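Long-range contacts in chloramphenicol acetyltransferase (Aliivibrio fischeri, PDB 6PXA), which probably transfers an acetyl group from acetyl-CoA to chloramphenicol, as a trimeric acetyltransferase of the hexapeptide repeat family: residues V128-E133 with A146-R151; T122-D127 with V140-G145; G74-I79 with I186-W191. All blocks are in the same frame, centred on the assembly; numbering follows the deposited sequence. Where two conformers were deposited one is given.

Interaction 1 (V128-E133 with A146-R151)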
ATOM      1  N   VAL B 128     -16.184 -14.570   3.344  1.00 39.56           N
ATOM      2  CA  VAL B 128     -15.654 -13.245   3.014  1.00 33.01           C
ATOM      3  C   VAL B 128     -14.323 -13.405   2.314  1.00 35.04           C
ATOM      4  O   VAL B 128     -13.454 -14.163   2.767  1.00 37.54           O
ATOM      5  CB  VAL B 128     -15.528 -12.358   4.273  1.00 35.81           C
ATOM      6  CG1 VAL B 128     -14.775 -11.057   3.956  1.00 35.04           C
ATOM      7  CG2 VAL B 128     -16.895 -12.047   4.833  1.00 38.17           C
ATOM      8  N   TRP B 129     -14.196 -12.750   1.160  0.83 38.26           N
ATOM      9  CA  TRP B 129     -12.989 -12.747   0.345  0.83 38.01           C
ATOM     10  C   TRP B 129     -12.304 -11.400   0.536  0.83 36.50           C
ATOM     11  O   TRP B 129     -12.908 -10.357   0.265  0.83 35.54           O
ATOM     12  CB  TRP B 129     -13.357 -12.972  -1.121  0.83 39.58           C
ATOM     13  CG  TRP B 129     -12.231 -12.927  -2.108  0.83 39.32           C
ATOM     14  CD1 TRP B 129     -10.909 -13.188  -1.886  0.83 37.54           C
ATOM     15  CD2 TRP B 129     -12.353 -12.615  -3.496  0.83 40.28           C
ATOM     16  NE1 TRP B 129     -10.189 -13.038  -3.061  0.83 37.74           N
ATOM     17  CE2 TRP B 129     -11.059 -12.699  -4.062  0.83 40.33           C
ATOM     18  CE3 TRP B 129     -13.429 -12.263  -4.317  0.83 38.23           C
ATOM     19  CZ2 TRP B 129     -10.815 -12.435  -5.404  0.83 39.98           C
ATOM     20  CZ3 TRP B 129     -13.176 -12.000  -5.657  0.83 36.64           C
ATOM     21  CH2 TRP B 129     -11.883 -12.085  -6.177  0.83 38.55           C
ATOM     22  N   ILE B 130     -11.067 -11.423   1.022  1.00 36.93           N
ATOM     23  CA  ILE B 130     -10.307 -10.207   1.338  1.00 37.31           C
ATOM     24  C   ILE B 130      -9.091 -10.165   0.421  1.00 35.73           C
ATOM     25  O   ILE B 130      -8.146 -10.951   0.579  1.00 36.36           O
ATOM     26  CB  ILE B 130      -9.890 -10.137   2.820  1.00 39.23           C
ATOM     27  CG1 ILE B 130     -11.124 -10.191   3.736  1.00 41.66           C
ATOM     28  CG2 ILE B 130      -9.042  -8.880   3.099  1.00 35.17           C
ATOM     29  CD1 ILE B 130     -10.805 -10.126   5.197  1.00 48.91           C
ATOM     30  N   GLY B 131      -9.106  -9.231  -0.518  1.00 34.28           N
ATOM     31  CA  GLY B 131      -8.074  -9.155  -1.527  1.00 34.80           C
ATOM     32  C   GLY B 131      -6.723  -8.734  -0.978  1.00 35.16           C
ATOM     33  O   GLY B 131      -6.556  -8.329   0.187  1.00 35.89           O
ATOM     34  N   SER B 132      -5.739  -8.790  -1.881  1.00 31.94           N
ATOM     35  CA  SER B 132      -4.345  -8.645  -1.494  1.00 39.63           C
ATOM     36  C   SER B 132      -4.085  -7.231  -1.000  1.00 38.27           C
ATOM     37  O   SER B 132      -4.549  -6.257  -1.595  1.00 36.94           O
ATOM     38  CB  SER B 132      -3.423  -8.970  -2.665  1.00 38.20           C
ATOM     39  OG  SER B 132      -2.060  -8.971  -2.237  1.00 37.63           O
ATOM     40  N   GLU B 133      -3.394  -7.129   0.132  1.00 35.77           N
ATOM     41  CA  GLU B 133      -2.905  -5.854   0.657  1.00 33.72           C
ATOM     42  C   GLU B 133      -4.036  -4.917   1.063  1.00 35.69           C
ATOM     43  O   GLU B 133      -3.821  -3.705   1.274  1.00 33.00           O
ATOM     44  CB  GLU B 133      -1.955  -5.185  -0.373  1.00 30.41           C
ATOM     45  CG  GLU B 133      -0.647  -5.950  -0.495  1.00 33.52           C
ATOM     46  CD  GLU B 133       0.401  -5.266  -1.368  1.00 37.85           C
ATOM     47  OE1 GLU B 133       1.282  -5.991  -1.828  1.00 43.26           O
ATOM     48  OE2 GLU B 133       0.356  -4.034  -1.569  1.00 37.88           O
ATOM     49  N   ALA B 146     -19.192 -10.606   2.028  1.00 36.98           N
ATOM     50  CA  ALA B 146     -18.590  -9.418   1.433  1.00 41.67           C
ATOM     51  C   ALA B 146     -17.324  -9.746   0.635  1.00 38.13           C
ATOM     52  O   ALA B 146     -16.679 -10.786   0.812  1.00 38.82           O
ATOM     53  CB  ALA B 146     -18.240  -8.384   2.505  1.00 38.30           C
ATOM     54  N   ILE B 147     -16.962  -8.825  -0.258  1.00 36.71           N
ATOM     55  CA  ILE B 147     -15.696  -8.883  -0.980  1.00 37.07           C
ATOM     56  C   ILE B 147     -14.986  -7.571  -0.727  1.00 35.42           C
ATOM     57  O   ILE B 147     -15.572  -6.503  -0.931  1.00 36.17           O
ATOM     58  CB  ILE B 147     -15.885  -9.111  -2.494  1.00 42.34           C
ATOM     59  CG1 ILE B 147     -16.505 -10.485  -2.748  1.00 42.70           C
ATOM     60  CG2 ILE B 147     -14.569  -9.028  -3.220  1.00 35.62           C
ATOM     61  CD1 ILE B 147     -17.019 -10.644  -4.141  1.00 42.03           C
ATOM     62  N   ILE B 148     -13.762  -7.654  -0.224  1.00 33.96           N
ATOM     63  CA  ILE B 148     -12.917  -6.496   0.003  1.00 33.25           C
ATOM     64  C   ILE B 148     -11.887  -6.470  -1.129  1.00 40.58           C
ATOM     65  O   ILE B 148     -11.147  -7.444  -1.339  1.00 38.48           O
ATOM     66  CB  ILE B 148     -12.229  -6.537   1.377  1.00 33.60           C
ATOM     67  CG1 ILE B 148     -13.242  -6.657   2.520  1.00 32.80           C
ATOM     68  CG2 ILE B 148     -11.345  -5.283   1.575  1.00 29.40           C
ATOM     69  CD1 ILE B 148     -14.398  -5.636   2.454  1.00 33.09           C
ATOM     70  N   GLY B 149     -11.851  -5.373  -1.867  1.00 38.83           N
ATOM     71  CA  GLY B 149     -10.936  -5.289  -2.999  1.00 39.64           C
ATOM     72  C   GLY B 149      -9.485  -5.250  -2.566  1.00 35.72           C
ATOM     73  O   GLY B 149      -9.148  -4.851  -1.443  1.00 33.70           O
ATOM     74  N   ALA B 150      -8.606  -5.665  -3.489  1.00 34.04           N
ATOM     75  CA  ALA B 150      -7.178  -5.494  -3.277  1.00 36.14           C
ATOM     76  C   ALA B 150      -6.906  -4.034  -2.935  1.00 38.96           C
ATOM     77  O   ALA B 150      -7.514  -3.129  -3.517  1.00 38.59           O
ATOM     78  CB  ALA B 150      -6.396  -5.912  -4.531  1.00 42.37           C
ATOM     79  N   ARG B 151      -6.069  -3.811  -1.917  1.00 33.34           N
ATOM     80  CA  ARG B 151      -5.602  -2.485  -1.493  1.00 30.63           C
ATOM     81  C   ARG B 151      -6.694  -1.628  -0.856  1.00 33.94           C
ATOM     82  O   ARG B 151      -6.435  -0.466  -0.520  1.00 34.03           O
ATOM     83  CB  ARG B 151      -4.966  -1.692  -2.664  1.00 30.50           C
ATOM     84  CG  ARG B 151      -3.521  -2.068  -3.030  1.00 35.32           C
ATOM     85  CD  ARG B 151      -2.514  -1.674  -1.939  1.00 33.44           C
ATOM     86  NE  ARG B 151      -1.171  -2.150  -2.273  1.00 33.43           N
ATOM     87  CZ  ARG B 151      -0.374  -1.583  -3.191  1.00 41.58           C
ATOM     88  NH1 ARG B 151      -0.760  -0.494  -3.847  1.00 43.06           N
ATOM     89  NH2 ARG B 151       0.834  -2.081  -3.436  1.00 36.83           N
TER
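W129 and I130 lie beside I147 and I148 as parallel strands, each residue level with the one eighteen positions later. Backbone hydrogen bonds carry most of the contact. W129 N gives to A146 O at 3.2 Å. I148 N gives to W129 O at 2.9 Å, in a nearly straight hydrogen bond (172°). G131 N closes the strand ladder on I148 O at 2.8 Å. Past the strands, R151 N gives to S132 O at 2.9 Å, so the pairing continues into the next turn. G131 has no side chain, and this is where the backbone comes close to G149 and A150.

Apolar contacts are few. CG2 of I147 lies 3.6 Å from CE3 of W129 in one of two deposited conformers of W129, so this touch is less certain. I130 and I148 share the other face of the sheet, and their CG1 atoms are 4.3 Å apart.

The charged pair sits at the far end. E133 and R151 run side by side. R151 is bent at chi2 (-68°), and it meets one oxygen, E133 OE2, side-on with two nitrogens. NH2 is 2.7 Å from OE2, on the syn side; NE is modelled on the anti side, too close to be taken literally. Planes of carboxylate and guanidinium differ by 27°. E133 OE1 bonds H38 and R48 of the second subunit; R151 NH2 meets a sulfate, probably from the crystallisation liquor.

Stacked parallel rungs one 18-residue coil apart are the hallmark of the left-handed parallel beta-helix built from hexapeptide repeats.

Interaction 2 (T122-D127 with V140-G145)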
ATOM      1  N   THR B 122     -12.566  -6.606  15.937  0.86 34.14           N
ATOM      2  CA  THR B 122     -12.621  -6.695  14.477  0.86 32.95           C
ATOM      3  C   THR B 122     -13.273  -8.027  14.128  0.86 35.54           C
ATOM      4  O   THR B 122     -12.783  -9.088  14.530  0.86 34.57           O
ATOM      5  CB  THR B 122     -11.235  -6.580  13.856  0.86 34.79           C
ATOM      6  OG1 THR B 122     -10.710  -5.281  14.154  0.86 33.48           O
ATOM      7  CG2 THR B 122     -11.313  -6.716  12.344  0.86 28.17           C
ATOM      8  N   ILE B 123     -14.405  -7.969  13.436  1.00 35.61           N
ATOM      9  CA  ILE B 123     -15.172  -9.154  13.102  1.00 39.41           C
ATOM     10  C   ILE B 123     -15.228  -9.263  11.592  1.00 37.48           C
ATOM     11  O   ILE B 123     -15.671  -8.325  10.920  1.00 36.29           O
ATOM     12  CB  ILE B 123     -16.585  -9.093  13.690  1.00 41.91           C
ATOM     13  CG1 ILE B 123     -16.512  -8.848  15.196  1.00 45.64           C
ATOM     14  CG2 ILE B 123     -17.311 -10.390  13.407  1.00 45.99           C
ATOM     15  CD1 ILE B 123     -17.862  -8.654  15.862  1.00 49.53           C
ATOM     16  N   VAL B 124     -14.808 -10.411  11.073  1.00 40.25           N
ATOM     17  CA  VAL B 124     -15.034 -10.791   9.683  1.00 38.49           C
ATOM     18  C   VAL B 124     -16.025 -11.953   9.669  1.00 44.69           C
ATOM     19  O   VAL B 124     -15.798 -12.988  10.315  1.00 43.97           O
ATOM     20  CB  VAL B 124     -13.724 -11.148   8.969  1.00 40.22           C
ATOM     21  CG1 VAL B 124     -14.007 -11.488   7.501  1.00 33.53           C
ATOM     22  CG2 VAL B 124     -12.744  -9.976   9.053  1.00 36.42           C
ATOM     23  N   GLY B 125     -17.144 -11.768   8.966  1.00 41.76           N
ATOM     24  CA  GLY B 125     -18.184 -12.776   8.913  1.00 41.19           C
ATOM     25  C   GLY B 125     -17.770 -13.956   8.053  1.00 42.14           C
ATOM     26  O   GLY B 125     -16.583 -14.145   7.782  1.00 44.71           O
ATOM     27  N   ASN B 126     -18.741 -14.735   7.594  1.00 39.72           N
ATOM     28  CA  ASN B 126     -18.492 -15.974   6.872  1.00 40.29           C
ATOM     29  C   ASN B 126     -18.512 -15.720   5.374  1.00 44.76           C
ATOM     30  O   ASN B 126     -19.208 -14.824   4.890  1.00 40.53           O
ATOM     31  CB  ASN B 126     -19.547 -17.022   7.226  1.00 38.71           C
ATOM     32  CG  ASN B 126     -19.655 -17.231   8.714  1.00 41.33           C
ATOM     33  OD1 ASN B 126     -18.844 -17.937   9.297  1.00 41.41           O
ATOM     34  ND2 ASN B 126     -20.640 -16.593   9.341  1.00 48.60           N
ATOM     35  N   ASP B 127     -17.740 -16.528   4.647  1.00 44.85           N
ATOM     36  CA  ASP B 127     -17.697 -16.470   3.195  1.00 45.49           C
ATOM     37  C   ASP B 127     -17.236 -15.089   2.716  1.00 40.33           C
ATOM     38  O   ASP B 127     -17.822 -14.493   1.812  1.00 39.57           O
ATOM     39  CB  ASP B 127     -19.056 -16.837   2.596  1.00 42.43           C
ATOM     40  CG  ASP B 127     -19.010 -16.902   1.062  1.00 49.99           C
ATOM     41  OD1 ASP B 127     -18.025 -17.456   0.529  1.00 50.17           O
ATOM     42  OD2 ASP B 127     -19.924 -16.376   0.397  1.00 48.06           O
ATOM     43  N   VAL B 140     -13.883  -2.607  12.898  1.00 38.52           N
ATOM     44  CA  VAL B 140     -14.851  -2.771  11.811  1.00 36.76           C
ATOM     45  C   VAL B 140     -15.483  -4.167  11.838  1.00 36.14           C
ATOM     46  O   VAL B 140     -14.889  -5.157  12.288  1.00 38.39           O
ATOM     47  CB  VAL B 140     -14.193  -2.490  10.451  1.00 39.84           C
ATOM     48  CG1 VAL B 140     -13.664  -1.061  10.392  1.00 39.73           C
ATOM     49  CG2 VAL B 140     -13.108  -3.434  10.280  1.00 47.03           C
ATOM     50  N   HIS B 141     -16.713  -4.244  11.346  1.00 34.62           N
ATOM     51  CA  HIS B 141     -17.409  -5.518  11.164  1.00 39.75           C
ATOM     52  C   HIS B 141     -17.678  -5.704   9.666  1.00 39.73           C
ATOM     53  O   HIS B 141     -18.355  -4.881   9.046  1.00 43.87           O
ATOM     54  CB  HIS B 141     -18.700  -5.537  12.002  1.00 38.38           C
ATOM     55  CG  HIS B 141     -19.441  -6.842  11.997  1.00 49.44           C
ATOM     56  ND1 HIS B 141     -19.248  -7.822  11.041  1.00 54.70           N
ATOM     57  CD2 HIS B 141     -20.418  -7.307  12.816  1.00 48.95           C
ATOM     58  CE1 HIS B 141     -20.059  -8.840  11.285  1.00 54.42           C
ATOM     59  NE2 HIS B 141     -20.781  -8.548  12.352  1.00 53.77           N
ATOM     60  N   ILE B 142     -17.160  -6.777   9.086  1.00 36.30           N
ATOM     61  CA  ILE B 142     -17.370  -7.081   7.664  1.00 40.52           C
ATOM     62  C   ILE B 142     -18.364  -8.225   7.587  1.00 38.17           C
ATOM     63  O   ILE B 142     -18.037  -9.354   7.958  1.00 37.74           O
ATOM     64  CB  ILE B 142     -16.061  -7.435   6.939  1.00 37.94           C
ATOM     65  CG1 ILE B 142     -15.088  -6.259   6.986  1.00 39.86           C
ATOM     66  CG2 ILE B 142     -16.329  -7.822   5.468  1.00 33.66           C
ATOM     67  CD1 ILE B 142     -13.680  -6.630   6.569  1.00 40.78           C
ATOM     68  N   GLY B 143     -19.560  -7.942   7.076  1.00 31.66           N
ATOM     69  CA  GLY B 143     -20.631  -8.917   7.082  1.00 46.61           C
ATOM     70  C   GLY B 143     -20.366 -10.102   6.167  1.00 42.46           C
ATOM     71  O   GLY B 143     -19.504 -10.087   5.298  1.00 41.53           O
ATOM     72  N   ASP B 144     -21.153 -11.154   6.382  1.00 36.81           N
ATOM     73  CA  ASP B 144     -21.068 -12.369   5.579  1.00 35.58           C
ATOM     74  C   ASP B 144     -21.144 -12.087   4.079  1.00 46.30           C
ATOM     75  O   ASP B 144     -21.954 -11.280   3.614  1.00 44.44           O
ATOM     76  CB  ASP B 144     -22.224 -13.319   5.926  1.00 43.49           C
ATOM     77  CG  ASP B 144     -22.253 -13.712   7.375  1.00 47.05           C
ATOM     78  OD1 ASP B 144     -21.206 -14.120   7.913  1.00 46.45           O
ATOM     79  OD2 ASP B 144     -23.344 -13.638   7.968  1.00 44.12           O
ATOM     80  N   GLY B 145     -20.347 -12.819   3.313  1.00 39.96           N
ATOM     81  CA  GLY B 145     -20.404 -12.738   1.865  1.00 48.89           C
ATOM     82  C   GLY B 145     -19.773 -11.509   1.240  1.00 43.22           C
ATOM     83  O   GLY B 145     -19.831 -11.369   0.010  1.00 38.20           O
TER
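D144 reaches back across to N126, and its side chain holds the turn end of the contact. Its CB lies 3.5 Å from N126 O. CG is anti to the carbonyl carbon (chi1 -58°), which carries the carboxylate toward the N126 backbone and leaves CG near N126 N. OD1 then takes two hydrogen bonds from that one residue. N126 N approaches at 2.6 Å in a straight bond (175°) to the anti lone pair. N126 ND2 gives a more bent bond at 2.9 Å, from above the carboxylate plane. The two side chains run alongside each other, with amide and carboxylate 24° apart. The other amide atom, N126 OD1, accepts from K75 N, so both the nitrogen and the oxygen of the amide are bonded.

Around this pair the backbones are zipped in parallel. I123 N gives to V140 O, I142 N to I123 O, and G125 N to I142 O. Beyond the strands, G145 N gives to N126 O at 2.8 Å. G125 lies where D144 OD1 passes close, and it has no side chain to obstruct it. G145 has positive phi, which suits glycine at this turn.

On one face of the sheet, CG2 of I123 sits over the H141 ring as a CH-pi contact, 4.0 Å from its centroid and offset toward the rim. H141 ND1 is buried here with no polar partner in the model. V124 and I142 face the other way, with V124 CG2 4.3 Å from I142 CD1.

In the sheet, strand 71-73 flanks strand 122-124, which in turn flanks strand 141-142. I142 packs on strand 135-136, W189 covers N126 and D144, and D127 OD1 is hydrogen-bonded to S99 OG and T100 N of the second subunit.

Interaction 3 (G74-I79 with I186-W191)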
ATOM      1  N   GLY B  74     -14.740 -15.597  10.474  1.00 43.12           N
ATOM      2  CA  GLY B  74     -15.737 -16.623  10.294  1.00 44.93           C
ATOM      3  C   GLY B  74     -15.196 -17.817   9.545  1.00 46.12           C
ATOM      4  O   GLY B  74     -13.991 -18.074   9.502  1.00 44.81           O
ATOM      5  N   LYS B  75     -16.128 -18.589   8.998  1.00 49.47           N
ATOM      6  CA  LYS B  75     -15.830 -19.776   8.220  1.00 44.04           C
ATOM      7  C   LYS B  75     -15.757 -19.430   6.740  1.00 47.19           C
ATOM      8  O   LYS B  75     -16.404 -18.488   6.272  1.00 45.81           O
ATOM      9  CB  LYS B  75     -16.905 -20.837   8.432  1.00 42.36           C
ATOM     10  CG  LYS B  75     -17.106 -21.239   9.886  1.00 43.76           C
ATOM     11  CD  LYS B  75     -18.377 -22.053  10.033  1.00 49.98           C
ATOM     12  CE  LYS B  75     -18.617 -22.474  11.449  1.00 59.75           C
ATOM     13  NZ  LYS B  75     -19.846 -23.339  11.539  1.00 64.06           N
ATOM     14  N   PHE B  76     -14.967 -20.210   6.006  1.00 48.06           N
ATOM     15  CA  PHE B  76     -14.971 -20.160   4.551  1.00 47.91           C
ATOM     16  C   PHE B  76     -14.494 -18.812   4.024  1.00 43.36           C
ATOM     17  O   PHE B  76     -14.974 -18.331   2.989  1.00 39.74           O
ATOM     18  CB  PHE B  76     -16.360 -20.485   4.017  1.00 40.69           C
ATOM     19  CG  PHE B  76     -16.761 -21.919   4.236  1.00 53.51           C
ATOM     20  CD1 PHE B  76     -16.077 -22.937   3.615  1.00 47.94           C
ATOM     21  CD2 PHE B  76     -17.805 -22.250   5.087  1.00 58.32           C
ATOM     22  CE1 PHE B  76     -16.440 -24.272   3.815  1.00 46.70           C
ATOM     23  CE2 PHE B  76     -18.175 -23.586   5.281  1.00 57.99           C
ATOM     24  CZ  PHE B  76     -17.485 -24.588   4.650  1.00 51.69           C
ATOM     25  N   CYS B  77     -13.563 -18.188   4.739  1.00 41.81           N
ATOM     26  CA  CYS B  77     -13.020 -16.906   4.331  1.00 40.80           C
ATOM     27  C   CYS B  77     -11.735 -17.115   3.549  1.00 35.68           C
ATOM     28  O   CYS B  77     -10.960 -18.035   3.821  1.00 40.75           O
ATOM     29  CB  CYS B  77     -12.751 -15.995   5.533  1.00 42.51           C
ATOM     30  SG  CYS B  77     -14.249 -15.381   6.281  1.00 43.51           S
ATOM     31  N   SER B  78     -11.532 -16.257   2.568  1.00 35.82           N
ATOM     32  CA  SER B  78     -10.362 -16.300   1.690  1.00 41.10           C
ATOM     33  C   SER B  78      -9.591 -15.021   1.935  1.00 37.29           C
ATOM     34  O   SER B  78     -10.087 -13.936   1.624  1.00 43.90           O
ATOM     35  CB  SER B  78     -10.760 -16.415   0.216  1.00 42.73           C
ATOM     36  OG  SER B  78     -11.451 -17.635  -0.017  1.00 49.51           O
ATOM     37  N   ILE B  79      -8.398 -15.142   2.509  1.00 40.85           N
ATOM     38  CA  ILE B  79      -7.585 -13.982   2.872  1.00 35.98           C
ATOM     39  C   ILE B  79      -6.330 -13.971   1.998  1.00 34.90           C
ATOM     40  O   ILE B  79      -5.449 -14.830   2.140  1.00 36.13           O
ATOM     41  CB  ILE B  79      -7.237 -13.973   4.366  1.00 35.34           C
ATOM     42  CG1 ILE B  79      -8.530 -13.957   5.201  1.00 36.12           C
ATOM     43  CG2 ILE B  79      -6.362 -12.759   4.672  1.00 37.39           C
ATOM     44  CD1 ILE B  79      -8.288 -13.781   6.692  1.00 38.98           C
ATOM     45  N   ILE B 186     -30.559 -19.032   5.662  1.00 56.47           N
ATOM     46  CA  ILE B 186     -30.214 -20.449   5.554  1.00 56.31           C
ATOM     47  C   ILE B 186     -28.787 -20.714   6.026  1.00 60.17           C
ATOM     48  O   ILE B 186     -28.492 -21.814   6.508  1.00 54.87           O
ATOM     49  CB  ILE B 186     -30.437 -20.978   4.122  1.00 55.38           C
ATOM     50  CG1 ILE B 186     -29.540 -20.273   3.108  1.00 53.32           C
ATOM     51  CG2 ILE B 186     -31.908 -20.843   3.697  1.00 59.03           C
ATOM     52  CD1 ILE B 186     -29.836 -20.723   1.668  1.00 54.80           C
ATOM     53  N   LYS B 187     -27.887 -19.735   5.900  1.00 54.56           N
ATOM     54  CA  LYS B 187     -26.550 -19.806   6.488  1.00 53.33           C
ATOM     55  C   LYS B 187     -25.861 -21.143   6.189  1.00 55.81           C
ATOM     56  O   LYS B 187     -25.559 -21.927   7.090  1.00 53.96           O
ATOM     57  CB  LYS B 187     -26.601 -19.575   8.003  1.00 61.79           C
ATOM     58  CG  LYS B 187     -27.251 -18.281   8.441  1.00 62.43           C
ATOM     59  CD  LYS B 187     -27.028 -18.076   9.918  1.00 66.16           C
ATOM     60  CE  LYS B 187     -27.797 -16.877  10.463  1.00 73.96           C
ATOM     61  NZ  LYS B 187     -29.202 -17.206  10.845  1.00 80.10           N
ATOM     62  N   TRP B 188     -25.588 -21.369   4.896  1.00 58.72           N
ATOM     63  CA  TRP B 188     -25.028 -22.649   4.462  1.00 58.04           C
ATOM     64  C   TRP B 188     -23.683 -22.937   5.107  1.00 58.15           C
ATOM     65  O   TRP B 188     -23.290 -24.106   5.185  1.00 54.20           O
ATOM     66  CB  TRP B 188     -24.870 -22.708   2.931  1.00 50.49           C
ATOM     67  CG  TRP B 188     -23.811 -21.737   2.359  1.00 48.76           C
ATOM     68  CD1 TRP B 188     -24.055 -20.544   1.757  1.00 51.34           C
ATOM     69  CD2 TRP B 188     -22.368 -21.908   2.336  1.00 49.74           C
ATOM     70  NE1 TRP B 188     -22.869 -19.950   1.372  1.00 48.67           N
ATOM     71  CE2 TRP B 188     -21.822 -20.766   1.717  1.00 48.90           C
ATOM     72  CE3 TRP B 188     -21.496 -22.910   2.777  1.00 48.03           C
ATOM     73  CZ2 TRP B 188     -20.445 -20.598   1.535  1.00 51.87           C
ATOM     74  CZ3 TRP B 188     -20.144 -22.748   2.612  1.00 47.25           C
ATOM     75  CH2 TRP B 188     -19.622 -21.595   1.993  1.00 48.18           C
ATOM     76  N   TRP B 189     -22.962 -21.900   5.556  1.00 52.58           N
ATOM     77  CA  TRP B 189     -21.695 -22.126   6.242  1.00 53.73           C
ATOM     78  C   TRP B 189     -21.882 -22.842   7.581  1.00 51.62           C
ATOM     79  O   TRP B 189     -20.920 -23.408   8.106  1.00 54.21           O
ATOM     80  CB  TRP B 189     -20.942 -20.795   6.430  1.00 51.73           C
ATOM     81  CG  TRP B 189     -21.835 -19.679   6.864  1.00 50.56           C
ATOM     82  CD1 TRP B 189     -22.243 -19.409   8.132  1.00 53.90           C
ATOM     83  CD2 TRP B 189     -22.455 -18.701   6.023  1.00 54.72           C
ATOM     84  NE1 TRP B 189     -23.079 -18.317   8.137  1.00 58.22           N
ATOM     85  CE2 TRP B 189     -23.222 -17.859   6.855  1.00 55.59           C
ATOM     86  CE3 TRP B 189     -22.421 -18.442   4.647  1.00 56.03           C
ATOM     87  CZ2 TRP B 189     -23.954 -16.780   6.358  1.00 53.89           C
ATOM     88  CZ3 TRP B 189     -23.140 -17.369   4.155  1.00 53.44           C
ATOM     89  CH2 TRP B 189     -23.912 -16.560   5.002  1.00 51.33           C
ATOM     90  N   ASP B 190     -23.095 -22.881   8.118  1.00 53.05           N
ATOM     91  CA  ASP B 190     -23.351 -23.551   9.386  1.00 56.43           C
ATOM     92  C   ASP B 190     -23.918 -24.958   9.215  1.00 60.10           C
ATOM     93  O   ASP B 190     -24.078 -25.667  10.206  1.00 60.27           O
ATOM     94  CB  ASP B 190     -24.298 -22.705  10.237  1.00 56.90           C
ATOM     95  CG  ASP B 190     -23.614 -21.494  10.840  1.00 59.78           C
ATOM     96  OD1 ASP B 190     -22.384 -21.551  11.065  1.00 56.31           O
ATOM     97  OD2 ASP B 190     -24.308 -20.490  11.116  1.00 57.52           O
ATOM     98  N   TRP B 191     -24.210 -25.379   7.982  1.00 63.36           N
ATOM     99  CA  TRP B 191     -24.752 -26.709   7.730  1.00 63.27           C
ATOM    100  C   TRP B 191     -23.735 -27.790   8.094  1.00 59.44           C
ATOM    101  O   TRP B 191     -22.523 -27.558   8.022  1.00 57.62           O
ATOM    102  CB  TRP B 191     -25.120 -26.871   6.254  1.00 55.93           C
ATOM    103  CG  TRP B 191     -26.203 -25.984   5.760  1.00 55.80           C
ATOM    104  CD1 TRP B 191     -26.905 -25.070   6.480  1.00 61.26           C
ATOM    105  CD2 TRP B 191     -26.709 -25.920   4.423  1.00 59.28           C
ATOM    106  NE1 TRP B 191     -27.817 -24.435   5.674  1.00 62.80           N
ATOM    107  CE2 TRP B 191     -27.721 -24.943   4.406  1.00 56.62           C
ATOM    108  CE3 TRP B 191     -26.391 -26.585   3.230  1.00 55.30           C
ATOM    109  CZ2 TRP B 191     -28.426 -24.614   3.241  1.00 56.15           C
ATOM    110  CZ3 TRP B 191     -27.090 -26.260   2.083  1.00 55.60           C
ATOM    111  CH2 TRP B 191     -28.102 -25.290   2.098  1.00 57.60           C
TER
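F76 presents one ring face to the six-membered ring of W188. CZ3 of the tryptophan stands 3.4 Å above that face, toward the rim, and is 3.4 Å from F76 CE2. The planes are 46° apart, so the pair is oblique. W188 CG sits between backbone N and carbonyl carbon (chi1 67°), which swings the indole toward the phenylalanine. W189 approaches from another side. Its CB lies at the edge of the F76 ring, 3.7 Å from CD2, while its own ring turns elsewhere, onto N126 and D144.

K75 runs extended past the W189 carbonyl, with CD 3.5 Å from W189 O. Its NZ then meets D190 OD1 at 3.1 Å, on the anti lone pair, in a salt bridge. The two side chains cross at about a right angle.

F76 has further aromatic neighbours: Y30 of the same chain, and F101 of the second subunit edge-to-face. Both belong to taurocholic acid pockets, and the F76 side chain is about 6 Å from a bound taurocholate. The contact packs the short 3-10 turn after helix 177-186 against a corner of the beta-helix, close to a subunit interface.

In the fold
From the N terminus, the chain first passes 74-79, whose partner in interaction 3 comes more than a hundred residues later. It then runs through 122-127 and 128-133, passes along the third side of the coil (134-139) and starts the next coil as 140-145 and 146-151. Interaction 2 closes its loop first and interaction 1 closes its own just after, so the two cross. They stack the same pair of successive coils on two walls of the beta-helix. Interaction 3 encloses both, bringing the turn after helix 177-186 back onto the coil before the one that holds 122-133. S78 pairs with V128 and I130, and K75 with N126 and D127, so interaction 3 is bonded to both of the others.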